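Local structure of nucleoside diphosphate kinase (Aquifex aeolicus, 3ZTP) at residues T6-K11 and I119-S124; K35-F40 and V73-E78. The protein probably transfers the gamma phosphate of ATP to nucleoside diphosphates through a phosphorylated enzyme intermediate, working as a homotetramer. One frame throughout, in Å; residues are numbered along the deposited sequence. Where two conformers were deposited one is given.

Overall arrangement
Both contacts belong to one four-stranded antiparallel sheet, whose order is 33-40, 72-78, 3-10, 119-121. Contact 1 joins the last two strands and contact 2 the first two; their centres lie about 10 Å apart. Strands 3-10 and 72-78 are neighbours, so the contacts meet directly: Val10 N lies 2.8 Å from Val73 O, a probable hydrogen bond. Along the chain contact 2 is nested within the 107 residues that contact 1 closes; the strand order is 2-3-1-4. The two differ in their surroundings: contact 1 sits near the centre of the chain and carries the predicted catalytic histidine, whereas contact 2 contains the edge strand that meets a second subunit.

Contact 1 of 2, residues T6-K11 and I119-S124; sequences TLIIVK and IHASDS. With SO4 (sulfate ion), chain D.
Strand 119-121 pairs antiparallel with strand 3-10 at the edge of the ferredoxin-like sheet of the nucleoside diphosphate kinase fold, a largely buried contact that carries the predicted phosphohistidine, His120. Ile9 and His120 form a hydrogen-bonded pair: His120 N donates to Ile9 O at 2.9 Å in a nearly straight bond (169°), while Ile9 N reaches His120 O with its donor tilted from the carbonyl plane. Two residues on, beyond the Ile8-Ala121 pair, Ser122 N bonds to Leu7 O in the carbonyl plane. The return bond there ends on a side chain: Leu7 N donates to Ser122 OG (3.1 Å), which also bonds Glu131. That glutamate, on helix 125-135, holds His120 NE2 too, and probably helps to set the ring's orientation.

On the face of Ile8 and Ile119, the CD1 methyl of Ile119 comes to 4.1 Å from Ile8 CB, and Ile8 CG2 meets the methyl of Ala121; helices 20-29 and 82-90 pack over these residues. Near the end of the pair, a water bridges Thr6 OG1 and Ser122 O.

Beside His120, the extended chain of Lys11 passes alongside the Ile119 backbone, its CE 3.6 Å from Ile119 C. It brings NZ to the hydrogen bond with Asn117 OD1 and to two weak ones with sulfate oxygens O1 and O4. Lys11 and Asn117 are predicted ATP ligands, so the sulfate, probably from the crystallisation liquor, may mimic a phosphate near the predicted phosphohistidine. The imidazole meets it at an edge, with the sulfur in the ring plane. A chi2 of 88° turns the ND1 edge of His120 to the ion, and ND1 donates to sulfate O2 at 2.7 Å, with 144° at the hydrogen.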
# COMPACT_ATOMS: atom_id res chain seq x y z
N THR A 6 5.16 16.57 10.09
CA THR A 6 5.03 15.83 11.33
C THR A 6 3.99 14.75 11.12
O THR A 6 3.17 14.83 10.21
CB THR A 6 4.67 16.77 12.50
OG1 THR A 6 4.78 16.00 13.69
CG2 THR A 6 3.25 17.34 12.41
N LEU A 7 4.04 13.71 11.95
CA LEU A 7 3.07 12.62 11.86
C LEU A 7 2.07 12.74 12.99
O LEU A 7 2.48 12.89 14.15
CB LEU A 7 3.79 11.27 11.96
CG LEU A 7 2.83 10.09 11.75
CD1 LEU A 7 2.58 9.82 10.28
CD2 LEU A 7 3.28 8.83 12.47
N ILE A 8 0.78 12.62 12.67
CA ILE A 8 -0.22 12.38 13.70
C ILE A 8 -0.82 11.00 13.53
O ILE A 8 -0.93 10.47 12.42
CB ILE A 8 -1.34 13.45 13.75
CG1 ILE A 8 -2.09 13.55 12.41
CG2 ILE A 8 -0.77 14.79 14.17
CD1 ILE A 8 -3.42 14.29 12.49
N ILE A 9 -1.22 10.41 14.66
CA ILE A 9 -2.03 9.18 14.63
C ILE A 9 -3.24 9.41 15.52
O ILE A 9 -3.09 9.73 16.70
CB ILE A 9 -1.29 7.93 15.12
CG1 ILE A 9 0.01 7.77 14.33
CG2 ILE A 9 -2.19 6.73 14.94
CD1 ILE A 9 0.88 6.61 14.84
N VAL A 10 -4.43 9.23 14.95
CA VAL A 10 -5.68 9.27 15.72
C VAL A 10 -5.85 7.90 16.33
O VAL A 10 -5.90 6.89 15.61
CB VAL A 10 -6.86 9.67 14.83
CG1 VAL A 10 -8.17 9.66 15.61
CG2 VAL A 10 -6.60 11.05 14.22
N LYS A 11 -5.87 7.86 17.66
CA LYS A 11 -5.78 6.61 18.41
C LYS A 11 -7.15 5.95 18.52
O LYS A 11 -8.19 6.55 18.23
CB LYS A 11 -5.18 6.88 19.79
CG LYS A 11 -3.81 7.51 19.77
CD LYS A 11 -3.23 7.68 21.17
CE LYS A 11 -1.78 8.10 21.18
NZ LYS A 11 -1.26 8.36 22.53
N ILE A 119 -4.74 11.14 20.47
CA ILE A 119 -3.87 11.45 19.35
C ILE A 119 -2.41 11.39 19.77
O ILE A 119 -2.05 11.72 20.89
CB ILE A 119 -4.23 12.84 18.74
CG1 ILE A 119 -3.50 13.12 17.43
CG2 ILE A 119 -4.02 13.97 19.77
CD1 ILE A 119 -4.13 14.28 16.65
N HIS A 120 -1.59 10.93 18.83
CA HIS A 120 -0.14 10.96 18.88
C HIS A 120 0.35 12.03 17.90
O HIS A 120 -0.18 12.13 16.79
CB HIS A 120 0.43 9.62 18.38
CG HIS A 120 1.89 9.66 18.12
ND1 HIS A 120 2.82 9.40 19.09
CD2 HIS A 120 2.59 9.98 17.00
CE1 HIS A 120 4.04 9.54 18.59
NE2 HIS A 120 3.92 9.89 17.33
N ALA A 121 1.38 12.78 18.26
CA ALA A 121 2.12 13.59 17.29
C ALA A 121 3.61 13.45 17.52
O ALA A 121 4.06 13.31 18.67
CB ALA A 121 1.72 15.06 17.37
N SER A 122 4.37 13.51 16.45
CA SER A 122 5.83 13.46 16.56
C SER A 122 6.36 14.57 17.48
O SER A 122 5.85 15.69 17.50
CB SER A 122 6.46 13.64 15.18
OG SER A 122 5.93 12.75 14.24
N ASP A 123 7.43 14.25 18.18
CA ASP A 123 8.00 15.10 19.23
C ASP A 123 9.01 16.09 18.68
O ASP A 123 9.18 17.16 19.23
CB ASP A 123 8.69 14.21 20.27
CG ASP A 123 9.39 15.01 21.36
OD1 ASP A 123 8.68 15.66 22.16
OD2 ASP A 123 10.64 14.96 21.45
N SER A 124 9.69 15.71 17.61
CA SER A 124 10.91 16.39 17.17
C SER A 124 11.13 16.12 15.70
O SER A 124 10.50 15.23 15.15
CB SER A 124 12.11 15.85 17.95
OG SER A 124 12.36 14.50 17.62
S SO4 D . 1.91 8.73 22.10
O1 SO4 D . 1.15 9.97 22.23
O2 SO4 D . 3.29 9.06 21.74
O3 SO4 D . 1.99 7.99 23.35
O4 SO4 D . 1.30 7.87 21.12
O HOH W 1 4.13 17.34 16.05

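Contact 2 of 2, residues K35-F40 and V73-E78; sequences KALKMF and VAAVLE
Strands 35-40 and 73-78 run antiparallel, 172° between their directions, with axes 4.6 Å apart. Lys38 and Ala74 exchange two backbone hydrogen bonds of 3.0 Å, Lys38 N to Ala74 O and Ala74 N to Lys38 O. Farther along, Lys35 N donates to Val76 O, and Val76 N approaches Ala36 O from above the carbonyl plane. Ala36 N is buried without a partner in the model.

On the face of Leu37, Met39, Val73 and Ala75 the side chains that meet are apolar. Leu37 places CG anti to its backbone nitrogen (chi1 -179°), and its CD1 reaches across the strand gap to CG1 of Val73 at 3.6 Å and to the methyl of Ala75. The other Val73 branch, CG2, receives the CE methyl of Met39 at 3.7 Å, brought there by the bend at chi3. On the opposite face, that of Ala36, Ala74 and Val76, Ala74 CB sits in the plane of the Phe40 ring, at its edge near CE1, and Val76 CG2 meets the methyl of Ala36.

At the far end Lys35 crosses Glu78 by its aliphatic part: a chi1 of -61° puts CG of Lys35 3.7 Å from Glu78 CB, and the bends at chi2 and chi3 then fold CD and CE past the Glu78 carboxylate. Their charged ends do not touch, NZ of Lys35 being 4.7 Å from OE1 of Glu78, but a water joins them, donating to OE1 and accepting a weak bond from NZ. OE1 also has a salt bridge with Arg5.

Phe136 and helix 125-135 pack against the face bearing Ala74 and Val76, while Met15 of helix 12-17 reaches Val73 and Met39. Strand 3-10 flanks 73-78, and Leu37 and Met39 make backbone hydrogen bonds to a second subunit, joining the edge strand to the assembly.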
# COMPACT_ATOMS: atom_id res chain seq x y z
N LYS A 35 -0.44 15.64 3.64
CA LYS A 35 0.40 15.07 2.58
C LYS A 35 0.25 13.56 2.43
O LYS A 35 0.69 12.98 1.42
CB LYS A 35 1.86 15.41 2.82
CG LYS A 35 2.17 16.91 2.82
CD LYS A 35 1.91 17.53 1.50
CE LYS A 35 2.77 16.90 0.42
NZ LYS A 35 2.58 17.57 -0.90
N ALA A 36 -0.28 12.90 3.45
CA ALA A 36 -0.53 11.46 3.37
C ALA A 36 -1.57 11.15 4.43
O ALA A 36 -1.68 11.84 5.46
CB ALA A 36 0.75 10.65 3.61
N LEU A 37 -2.35 10.12 4.19
CA LEU A 37 -3.45 9.75 5.08
C LEU A 37 -3.82 8.33 4.85
O LEU A 37 -4.02 7.94 3.71
CB LEU A 37 -4.67 10.66 4.79
CG LEU A 37 -5.91 10.44 5.65
CD1 LEU A 37 -5.72 10.94 7.02
CD2 LEU A 37 -7.10 11.14 5.02
N LYS A 38 -3.95 7.56 5.91
CA LYS A 38 -4.58 6.26 5.75
C LYS A 38 -4.97 5.66 7.07
O LYS A 38 -4.46 6.01 8.12
CB LYS A 38 -3.67 5.29 5.00
CG LYS A 38 -2.54 4.73 5.86
CD LYS A 38 -1.51 3.98 5.01
CE LYS A 38 -0.24 3.69 5.78
NZ LYS A 38 0.73 3.01 4.87
N MET A 39 -5.92 4.75 6.96
CA MET A 39 -6.39 3.89 8.05
C MET A 39 -5.69 2.55 7.94
O MET A 39 -5.61 1.98 6.87
CB MET A 39 -7.90 3.70 7.93
CG MET A 39 -8.45 2.77 8.98
SD MET A 39 -10.25 2.69 8.92
CE MET A 39 -10.65 4.29 9.45
N PHE A 40 -5.17 2.05 9.06
CA PHE A 40 -4.48 0.78 9.10
C PHE A 40 -4.62 0.23 10.50
O PHE A 40 -5.18 0.89 11.39
CB PHE A 40 -3.00 0.94 8.68
CG PHE A 40 -2.20 1.73 9.65
CD1 PHE A 40 -2.25 3.11 9.64
CD2 PHE A 40 -1.42 1.10 10.63
CE1 PHE A 40 -1.55 3.87 10.58
CE2 PHE A 40 -0.69 1.86 11.55
CZ PHE A 40 -0.78 3.24 11.52
N VAL A 73 -5.82 5.95 12.36
CA VAL A 73 -5.59 6.73 11.15
C VAL A 73 -4.39 7.61 11.36
O VAL A 73 -4.32 8.38 12.32
CB VAL A 73 -6.81 7.60 10.79
CG1 VAL A 73 -6.46 8.59 9.69
CG2 VAL A 73 -7.98 6.69 10.37
N ALA A 74 -3.44 7.53 10.45
CA ALA A 74 -2.28 8.41 10.47
C ALA A 74 -2.33 9.42 9.33
O ALA A 74 -2.91 9.15 8.27
CB ALA A 74 -0.98 7.59 10.35
N ALA A 75 -1.73 10.59 9.57
CA ALA A 75 -1.61 11.64 8.56
C ALA A 75 -0.27 12.31 8.68
O ALA A 75 0.26 12.46 9.79
CB ALA A 75 -2.70 12.68 8.72
N VAL A 76 0.29 12.69 7.54
CA VAL A 76 1.44 13.55 7.53
C VAL A 76 0.92 14.97 7.33
O VAL A 76 0.19 15.23 6.37
CB VAL A 76 2.42 13.19 6.40
CG1 VAL A 76 3.57 14.20 6.34
CG2 VAL A 76 2.95 11.78 6.59
N LEU A 77 1.29 15.86 8.24
CA LEU A 77 0.91 17.26 8.19
C LEU A 77 2.12 18.10 7.86
O LEU A 77 3.18 17.94 8.47
CB LEU A 77 0.34 17.71 9.54
CG LEU A 77 -0.86 16.91 10.04
CD1 LEU A 77 -1.29 17.50 11.35
CD2 LEU A 77 -1.99 16.94 9.03
N GLU A 78 1.97 19.02 6.91
CA GLU A 78 3.05 19.90 6.47
C GLU A 78 2.67 21.36 6.65
O GLU A 78 1.58 21.78 6.30
CB GLU A 78 3.37 19.60 5.01
CG GLU A 78 4.48 20.44 4.42
CD GLU A 78 4.72 20.07 2.97
OE1 GLU A 78 5.22 18.95 2.71
OE2 GLU A 78 4.38 20.87 2.08
O HOH W 2 5.40 19.13 -0.06